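Local coordinates for putative tryptophan halogenase (PDB 6Y1W), which is a flavin-dependent halogenase that probably binds FAD and, as in related enzymes, uses reduced flavin and oxygen to halogenate an aromatic substrate, at residues A83-F88 against L279-G284; L250-E255 against G309-T314; V257-T262 against P491-L496. One frame throughout, in Å; residues are numbered along the deposited sequence.

Contact 1 of 3, residues A83-F88 against L279-G284; sequences ATQATF and LQHRVG. With BUD ((2S,3S)-butane-2,3-diol), chain L.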
loop_
_atom_site.group_PDB
_atom_site.type_symbol
_atom_site.label_atom_id
_atom_site.label_comp_id
_atom_site.label_asym_id
_atom_site.label_seq_id
_atom_site.Cartn_x
_atom_site.Cartn_y
_atom_site.Cartn_z
ATOM N N ALA A 83 -14.676 30.625 -5.547
ATOM C CA ALA A 83 -15.457 30.451 -6.758
ATOM C C ALA A 83 -16.541 29.394 -6.628
ATOM O O ALA A 83 -17.460 29.391 -7.450
ATOM C CB ALA A 83 -14.540 30.037 -7.919
ATOM N N THR A 84 -16.493 28.542 -5.596
ATOM C CA THR A 84 -17.443 27.445 -5.492
ATOM C C THR A 84 -18.256 27.537 -4.214
ATOM O O THR A 84 -18.879 26.554 -3.823
ATOM C CB THR A 84 -16.731 26.088 -5.581
ATOM O OG1 THR A 84 -15.786 25.980 -4.535
ATOM C CG2 THR A 84 -16.008 25.939 -6.961
ATOM N N GLN A 85 -18.291 28.719 -3.576
ATOM C CA GLN A 85 -19.030 28.929 -2.318
ATOM C C GLN A 85 -18.574 27.960 -1.223
ATOM O O GLN A 85 -19.364 27.601 -0.322
ATOM C CB GLN A 85 -20.551 28.838 -2.524
ATOM C CG GLN A 85 -21.088 29.887 -3.526
ATOM C CD GLN A 85 -21.241 31.243 -2.857
ATOM O OE1 GLN A 85 -21.591 31.340 -1.671
ATOM N NE2 GLN A 85 -20.940 32.308 -3.618
ATOM N N ALA A 86 -17.288 27.565 -1.250
ATOM C CA ALA A 86 -16.875 26.394 -0.475
ATOM C C ALA A 86 -16.570 26.709 0.983
ATOM O O ALA A 86 -16.177 27.821 1.336
ATOM C CB ALA A 86 -15.638 25.735 -1.098
ATOM N N THR A 87 -16.735 25.694 1.842
ATOM C CA THR A 87 -16.306 25.778 3.234
ATOM C C THR A 87 -15.382 24.606 3.537
ATOM O O THR A 87 -15.217 23.694 2.723
ATOM C CB THR A 87 -17.506 25.769 4.222
ATOM O OG1 THR A 87 -18.179 24.505 4.137
ATOM C CG2 THR A 87 -18.540 26.914 3.885
ATOM N N PHE A 88 -14.796 24.612 4.724
ATOM C CA PHE A 88 -13.916 23.516 5.101
ATOM C C PHE A 88 -14.678 22.388 5.788
ATOM O O PHE A 88 -15.699 22.603 6.459
ATOM C CB PHE A 88 -12.786 24.019 6.016
ATOM C CG PHE A 88 -11.823 24.925 5.311
ATOM C CD1 PHE A 88 -10.810 24.385 4.491
ATOM C CD2 PHE A 88 -11.929 26.302 5.414
ATOM C CE1 PHE A 88 -9.931 25.209 3.794
ATOM C CE2 PHE A 88 -11.036 27.132 4.704
ATOM C CZ PHE A 88 -10.050 26.584 3.905
ATOM N N LEU A 279 -22.541 25.418 2.990
ATOM C CA LEU A 279 -21.808 26.262 2.051
ATOM C C LEU A 279 -21.708 27.667 2.650
ATOM O O LEU A 279 -22.209 27.927 3.754
ATOM C CB LEU A 279 -22.494 26.265 0.681
ATOM C CG LEU A 279 -22.530 24.866 0.046
ATOM C CD1 LEU A 279 -23.262 24.955 -1.299
ATOM C CD2 LEU A 279 -21.136 24.267 -0.139
ATOM N N GLN A 280 -21.033 28.579 1.946
ATOM C CA GLN A 280 -20.782 29.875 2.594
ATOM C C GLN A 280 -22.059 30.672 2.830
ATOM O O GLN A 280 -22.132 31.429 3.817
ATOM C CB GLN A 280 -19.796 30.698 1.760
ATOM C CG GLN A 280 -18.357 30.194 1.935
ATOM C CD GLN A 280 -17.295 31.193 1.439
ATOM O OE1 GLN A 280 -17.449 32.424 1.567
ATOM N NE2 GLN A 280 -16.208 30.661 0.876
ATOM N N HIS A 281 -23.095 30.489 1.993
ATOM C CA HIS A 281 -24.296 31.312 2.118
ATOM C C HIS A 281 -25.571 30.525 1.998
ATOM O O HIS A 281 -26.626 31.129 1.754
ATOM C CB HIS A 281 -24.306 32.443 1.080
ATOM C CG HIS A 281 -23.119 33.341 1.218
ATOM N ND1 HIS A 281 -23.013 34.299 2.216
ATOM C CD2 HIS A 281 -21.988 33.423 0.489
ATOM C CE1 HIS A 281 -21.847 34.914 2.099
ATOM N NE2 HIS A 281 -21.218 34.417 1.047
ATOM N N ARG A 282 -25.503 29.193 2.080
ATOM C CA ARG A 282 -26.694 28.353 2.102
ATOM C C ARG A 282 -26.280 26.988 2.645
ATOM O O ARG A 282 -25.101 26.739 2.924
ATOM C CB ARG A 282 -27.323 28.247 0.710
ATOM C CG ARG A 282 -26.550 27.328 -0.209
ATOM C CD ARG A 282 -27.305 27.118 -1.547
ATOM N NE ARG A 282 -26.877 25.899 -2.233
ATOM C CZ ARG A 282 -25.969 25.890 -3.211
ATOM N NH1 ARG A 282 -25.414 27.028 -3.600
ATOM N NH2 ARG A 282 -25.625 24.739 -3.802
ATOM N N VAL A 283 -27.264 26.099 2.768
ATOM C CA VAL A 283 -27.039 24.755 3.291
ATOM C C VAL A 283 -27.668 23.741 2.345
ATOM O O VAL A 283 -28.800 23.936 1.886
ATOM C CB VAL A 283 -27.642 24.659 4.704
ATOM C CG1 VAL A 283 -27.631 23.210 5.213
ATOM C CG2 VAL A 283 -26.861 25.587 5.652
ATOM N N GLY A 284 -26.925 22.673 2.016
ATOM C CA GLY A 284 -27.479 21.586 1.232
ATOM C C GLY A 284 -28.047 20.500 2.136
ATOM O O GLY A 284 -27.483 20.188 3.169
HETATM C C1 BUD L . -30.149 27.152 -7.521
HETATM O O1 BUD L . -28.548 28.927 -7.766
HETATM C C2 BUD L . -29.478 28.353 -6.867
HETATM O O2 BUD L . -28.257 29.055 -4.959
HETATM C C3 BUD L . -28.731 27.917 -5.617
HETATM C C4 BUD L . -29.714 27.238 -4.671
HETATM O O HOH W 1 -23.412 29.607 -0.709
#
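Gln85 meets the imidazole of His281 at its edge: OE1 lies near the ring plane, 3.0 Å from His281 CD2, with amide and ring turned 52° against each other. The bend at chi2 (-80°) turns the Gln85 amide toward the His281 edge. The same OE1 accepts a hydrogen bond from a water that in turn accepts from His281 N, while Gln85 NE2 bonds Pro503 O and His281 NE2 bonds Ala502 O. The Arg282 guanidinium is sandwiched, with Leu279 CD1 over the centre of one face and butanediol C3 over the other, nearer the rim; Asp166 and Gln253 hold its nitrogens. Two bonds join the segments directly. Gln280 N donates to Gln85 O (3.0 Å), and the extended Gln280 side chain carries NE2 to Ala86 O (2.9 Å), which lies close to the amide plane. Gln280 OE1 is taken by Ala502 N. Alongside, Thr87 CG2 packs 3.8 Å from Gln280 CG, and Thr87 OG1 bonds Pro278 O. Residues 279-282 form the tight turn between antiparallel strands 272-278 and 283-289, set against the chain entering strand 87-89 from helix 77-83, with helices 167-180 and 492-499 flanking.

Contact 2 of 3, residues L250-E255 against G309-T314; sequences LAVQTE and GRALTT. With BUD ((2S,3S)-butane-2,3-diol), chain K.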
loop_
_atom_site.group_PDB
_atom_site.type_symbol
_atom_site.label_atom_id
_atom_site.label_comp_id
_atom_site.label_asym_id
_atom_site.label_seq_id
_atom_site.Cartn_x
_atom_site.Cartn_y
_atom_site.Cartn_z
ATOM N N LEU A 250 -34.184 12.677 -2.059
ATOM C CA LEU A 250 -34.814 13.976 -2.278
ATOM C C LEU A 250 -33.837 15.025 -1.771
ATOM O O LEU A 250 -33.340 14.883 -0.651
ATOM C CB LEU A 250 -36.115 14.122 -1.472
ATOM C CG LEU A 250 -37.372 13.481 -2.030
ATOM C CD1 LEU A 250 -38.444 13.381 -0.929
ATOM C CD2 LEU A 250 -37.865 14.286 -3.249
ATOM N N ALA A 251 -33.588 16.084 -2.555
ATOM C CA ALA A 251 -32.576 17.062 -2.163
ATOM C C ALA A 251 -33.171 18.465 -2.173
ATOM O O ALA A 251 -34.022 18.780 -3.008
ATOM C CB ALA A 251 -31.351 17.002 -3.092
ATOM N N VAL A 252 -32.727 19.306 -1.243
ATOM C CA VAL A 252 -33.271 20.671 -1.147
ATOM C C VAL A 252 -32.242 21.561 -0.463
ATOM O O VAL A 252 -31.595 21.152 0.507
ATOM C CB VAL A 252 -34.609 20.689 -0.374
ATOM C CG1 VAL A 252 -34.394 20.293 1.112
ATOM C CG2 VAL A 252 -35.282 22.093 -0.476
ATOM N N GLN A 253 -32.144 22.811 -0.931
ATOM C CA GLN A 253 -31.273 23.786 -0.303
ATOM C C GLN A 253 -32.075 24.635 0.675
ATOM O O GLN A 253 -33.261 24.900 0.473
ATOM C CB GLN A 253 -30.580 24.667 -1.369
ATOM C CG GLN A 253 -29.848 23.880 -2.469
ATOM C CD GLN A 253 -28.706 22.938 -1.940
ATOM O OE1 GLN A 253 -27.652 23.407 -1.504
ATOM N NE2 GLN A 253 -28.924 21.613 -2.003
ATOM N N THR A 254 -31.428 25.045 1.753
ATOM C CA THR A 254 -32.095 25.915 2.717
ATOM C C THR A 254 -31.196 27.098 3.018
ATOM O O THR A 254 -29.980 27.047 2.839
ATOM C CB THR A 254 -32.439 25.200 4.040
ATOM O OG1 THR A 254 -31.265 24.528 4.559
ATOM C CG2 THR A 254 -33.584 24.196 3.842
ATOM N N GLU A 255 -31.795 28.179 3.534
ATOM C CA GLU A 255 -30.929 29.267 3.955
ATOM C C GLU A 255 -30.119 28.875 5.198
ATOM O O GLU A 255 -30.515 28.019 6.005
ATOM C CB GLU A 255 -31.749 30.547 4.223
ATOM C CG GLU A 255 -32.647 30.418 5.353
ATOM C CD GLU A 255 -33.763 31.492 5.368
ATOM O OE1 GLU A 255 -33.649 32.574 4.718
ATOM O OE2 GLU A 255 -34.755 31.221 6.056
ATOM N N GLY A 309 -34.390 26.538 8.635
ATOM C CA GLY A 309 -34.414 27.634 7.694
ATOM C C GLY A 309 -35.375 27.394 6.544
ATOM O O GLY A 309 -35.805 26.269 6.260
ATOM N N ARG A 310 -35.690 28.475 5.840
ATOM C CA ARG A 310 -36.600 28.330 4.714
ATOM C C ARG A 310 -35.903 27.630 3.546
ATOM O O ARG A 310 -34.698 27.793 3.315
ATOM C CB ARG A 310 -37.101 29.701 4.252
ATOM C CG ARG A 310 -38.043 30.345 5.294
ATOM C CD ARG A 310 -38.301 31.822 4.993
ATOM N NE ARG A 310 -37.076 32.609 5.063
ATOM C CZ ARG A 310 -37.003 33.925 4.840
ATOM N NH1 ARG A 310 -38.100 34.610 4.523
ATOM N NH2 ARG A 310 -35.844 34.546 4.940
ATOM N N ALA A 311 -36.686 26.874 2.792
ATOM C CA ALA A 311 -36.179 26.257 1.572
ATOM C C ALA A 311 -35.891 27.307 0.511
ATOM O O ALA A 311 -36.700 28.217 0.266
ATOM C CB ALA A 311 -37.193 25.254 1.032
ATOM N N LEU A 312 -34.772 27.130 -0.204
ATOM C CA LEU A 312 -34.353 28.017 -1.282
ATOM C C LEU A 312 -34.614 27.419 -2.650
ATOM O O LEU A 312 -34.488 28.128 -3.649
ATOM C CB LEU A 312 -32.847 28.332 -1.187
ATOM C CG LEU A 312 -32.511 29.100 0.057
ATOM C CD1 LEU A 312 -31.005 29.376 0.113
ATOM C CD2 LEU A 312 -33.241 30.415 0.025
ATOM N N THR A 313 -34.915 26.111 -2.708
ATOM C CA THR A 313 -35.197 25.390 -3.950
ATOM C C THR A 313 -36.413 24.500 -3.730
ATOM O O THR A 313 -36.824 24.241 -2.591
ATOM C CB THR A 313 -33.984 24.546 -4.405
ATOM O OG1 THR A 313 -33.660 23.579 -3.394
ATOM C CG2 THR A 313 -32.748 25.450 -4.652
ATOM N N THR A 314 -37.030 24.092 -4.836
ATOM C CA THR A 314 -38.029 23.018 -4.749
ATOM C C THR A 314 -37.312 21.668 -4.663
ATOM O O THR A 314 -36.420 21.396 -5.484
ATOM C CB THR A 314 -38.927 23.060 -5.987
ATOM O OG1 THR A 314 -39.682 24.276 -5.955
ATOM C CG2 THR A 314 -39.909 21.871 -6.009
HETATM C C1 BUD K . -33.397 27.270 -9.008
HETATM O O1 BUD K . -34.693 28.138 -7.152
HETATM C C2 BUD K . -34.633 27.114 -8.129
HETATM O O2 BUD K . -36.062 25.375 -7.194
HETATM C C3 BUD K . -34.754 25.730 -7.490
HETATM C C4 BUD K . -34.223 24.601 -8.327
HETATM O O HOH W 2 -33.537 21.271 -4.838
#
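Glu255 OE2 is gripped twice by Arg310, by the side-chain NE and by the backbone N, each at 2.9 Å and both from the same face of the carboxylate. NE comes from the syn side and keeps OE2 within its guanidinium plane, whereas the backbone N stands above the carboxylate plane. Arg310 NH2 completes a side-on, two-nitrogen salt bridge by donating to the syn lone pair of Glu255 OE1 (3.0 Å); the two flat groups are twisted by 40°. With chi1 at 66°, Glu255 CG sits between its backbone N and carbonyl carbon, and the chain, extended beyond CG, carries the carboxylate across to the NE edge of the guanidinium. Backbone bonds continue the pairing: Glu255 N to Arg310 O, and Leu312 N to Gln253 O (2.8 Å). Thr313 replaces a main-chain acceptor by its hydroxyl: OG1 takes an almost straight bond from Gln253 N (3.0 Å, 176°) and donates to a water that bonds Ala251 O and Thr314 O. Thr314 N binds butanediol O2. Val252 CG2 packs on Ala311 CB (4.0 Å). Thr254 and Ala311 form a single beta bridge, an irregular lead-in to the antiparallel pairing of strands 248-254 and 316-319 at the edge of the seven-stranded sheet.

Contact 3 of 3, residues V257-T262 against P491-L496; sequences VGAPVT and PHAEFL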
loop_
_atom_site.group_PDB
_atom_site.type_symbol
_atom_site.label_atom_id
_atom_site.label_comp_id
_atom_site.label_asym_id
_atom_site.label_seq_id
_atom_site.Cartn_x
_atom_site.Cartn_y
_atom_site.Cartn_z
ATOM N N VAL A 257 -28.788 29.318 8.897
ATOM C CA VAL A 257 -29.383 29.823 10.129
ATOM C C VAL A 257 -28.329 30.153 11.168
ATOM O O VAL A 257 -28.666 30.433 12.323
ATOM C CB VAL A 257 -30.413 28.841 10.707
ATOM C CG1 VAL A 257 -31.557 28.661 9.736
ATOM C CG2 VAL A 257 -29.776 27.509 11.079
ATOM N N GLY A 258 -27.070 30.134 10.780
ATOM C CA GLY A 258 -25.987 30.357 11.714
ATOM C C GLY A 258 -24.676 30.163 10.991
ATOM O O GLY A 258 -24.634 29.921 9.779
ATOM N N ALA A 259 -23.599 30.281 11.752
ATOM C CA ALA A 259 -22.280 30.124 11.188
ATOM C C ALA A 259 -22.116 28.704 10.642
ATOM O O ALA A 259 -22.687 27.745 11.171
ATOM C CB ALA A 259 -21.221 30.414 12.253
ATOM N N PRO A 260 -21.340 28.549 9.575
ATOM C CA PRO A 260 -21.178 27.213 8.981
ATOM C C PRO A 260 -20.362 26.301 9.890
ATOM O O PRO A 260 -19.251 26.639 10.300
ATOM C CB PRO A 260 -20.441 27.496 7.665
ATOM C CG PRO A 260 -19.677 28.806 7.955
ATOM C CD PRO A 260 -20.637 29.596 8.820
ATOM N N VAL A 261 -20.914 25.110 10.173
ATOM C CA VAL A 261 -20.143 24.101 10.905
ATOM C C VAL A 261 -19.017 23.549 10.033
ATOM O O VAL A 261 -18.915 23.864 8.835
ATOM C CB VAL A 261 -21.049 22.965 11.409
ATOM C CG1 VAL A 261 -22.128 23.498 12.420
ATOM C CG2 VAL A 261 -21.719 22.177 10.235
ATOM N N THR A 262 -18.121 22.768 10.647
ATOM C CA THR A 262 -16.962 22.208 9.956
ATOM C C THR A 262 -17.142 20.730 9.617
ATOM O O THR A 262 -16.173 20.083 9.205
ATOM C CB THR A 262 -15.687 22.360 10.789
ATOM O OG1 THR A 262 -15.929 21.874 12.107
ATOM C CG2 THR A 262 -15.212 23.880 10.854
ATOM N N PRO A 491 -12.708 30.571 14.859
ATOM C CA PRO A 491 -14.013 30.139 14.334
ATOM C C PRO A 491 -13.983 30.024 12.808
ATOM O O PRO A 491 -13.366 30.835 12.115
ATOM C CB PRO A 491 -14.974 31.245 14.800
ATOM C CG PRO A 491 -14.256 31.895 15.977
ATOM C CD PRO A 491 -12.803 31.813 15.662
ATOM N N HIS A 492 -14.657 28.978 12.294
ATOM C CA HIS A 492 -14.689 28.687 10.852
ATOM C C HIS A 492 -15.040 29.927 10.032
ATOM O O HIS A 492 -14.419 30.210 9.000
ATOM C CB HIS A 492 -15.733 27.589 10.616
ATOM C CG HIS A 492 -15.706 26.970 9.246
ATOM N ND1 HIS A 492 -16.733 26.161 8.803
ATOM C CD2 HIS A 492 -14.777 26.979 8.263
ATOM C CE1 HIS A 492 -16.455 25.740 7.578
ATOM N NE2 HIS A 492 -15.264 26.198 7.235
ATOM N N ALA A 493 -16.076 30.629 10.450
ATOM C CA ALA A 493 -16.561 31.778 9.696
ATOM C C ALA A 493 -15.514 32.874 9.633
ATOM O O ALA A 493 -15.374 33.537 8.603
ATOM C CB ALA A 493 -17.836 32.328 10.335
ATOM N N GLU A 494 -14.768 33.080 10.726
ATOM C CA GLU A 494 -13.721 34.095 10.694
ATOM C C GLU A 494 -12.614 33.703 9.728
ATOM O O GLU A 494 -12.099 34.543 8.975
ATOM C CB GLU A 494 -13.163 34.312 12.101
ATOM C CG GLU A 494 -14.038 35.237 12.911
ATOM C CD GLU A 494 -13.651 35.280 14.368
ATOM O OE1 GLU A 494 -14.562 35.493 15.208
ATOM O OE2 GLU A 494 -12.439 35.114 14.659
ATOM N N PHE A 495 -12.249 32.421 9.707
ATOM C CA PHE A 495 -11.220 32.000 8.780
ATOM C C PHE A 495 -11.689 32.143 7.332
ATOM O O PHE A 495 -10.944 32.638 6.485
ATOM C CB PHE A 495 -10.784 30.557 9.084
ATOM C CG PHE A 495 -9.563 30.177 8.331
ATOM C CD1 PHE A 495 -8.307 30.645 8.741
ATOM C CD2 PHE A 495 -9.652 29.429 7.172
ATOM C CE1 PHE A 495 -7.160 30.335 7.999
ATOM C CE2 PHE A 495 -8.522 29.126 6.432
ATOM C CZ PHE A 495 -7.262 29.578 6.841
ATOM N N LEU A 496 -12.930 31.734 7.036
ATOM C CA LEU A 496 -13.446 31.868 5.675
ATOM C C LEU A 496 -13.430 33.324 5.210
ATOM O O LEU A 496 -13.034 33.626 4.085
ATOM C CB LEU A 496 -14.866 31.320 5.600
ATOM C CG LEU A 496 -15.010 29.808 5.882
ATOM C CD1 LEU A 496 -16.480 29.483 6.082
ATOM C CD2 LEU A 496 -14.464 29.046 4.638
#
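His492 reaches from the first turn of its helix to the loop 257-262, and its CB already touches that loop, 3.8 Å from Thr262 CG2. CG comes closer to the same methyl, which lies over the ring face in a CH-pi contact, 3.7 Å from the centroid and 25° off the normal. With chi1 at -168° the ring swings away from its own backbone N and turns ND1 to the loop. ND1 donates to Pro260 O (3.0 Å), which it meets from above the carbonyl plane, and more weakly to Val261 O (3.2 Å), a bifurcated bond to two successive carbonyls. This is the start of helix 492-499, with Pro491 at its N-cap, docking on the connection between strands 248-254 and 263-268. CE1 also lies against Val261 O. At the far tip, NE2 accepts from Phe88 N, consistent with a neutral imidazole protonated on ND1. Over the opposite face, toward the rim, lies Leu496 CD1, one helical turn further on, which packs as well against Pro260 CG (3.8 Å). The proline ring extends this apolar patch along the helix, its CD touching Ala493 CB, and Ala259 CB meets the same methyl at 4.3 Å.

From the N terminus, residues 83-88 come first, and 279-284 closes contact 1 with them. Within that span the chain passes 250-255 and 257-262, which open contacts 2 and 3; 309-314 then closes contact 2, and 491-496 closes contact 3 far downstream. Every pair of contacts therefore crosses and none nests. Contacts 1 and 2 share the seven-stranded mixed sheet, where strands 283-289 and 248-254 are neighbours, joined by the backbone bond from Thr254 N to Val283 O. Contacts 1 and 3 adjoin where strand 87-89 runs beside helix 492-499. Together they tie the approach to the small antiparallel sheet, the seven-stranded sheet with its connections, and the C-terminal helix.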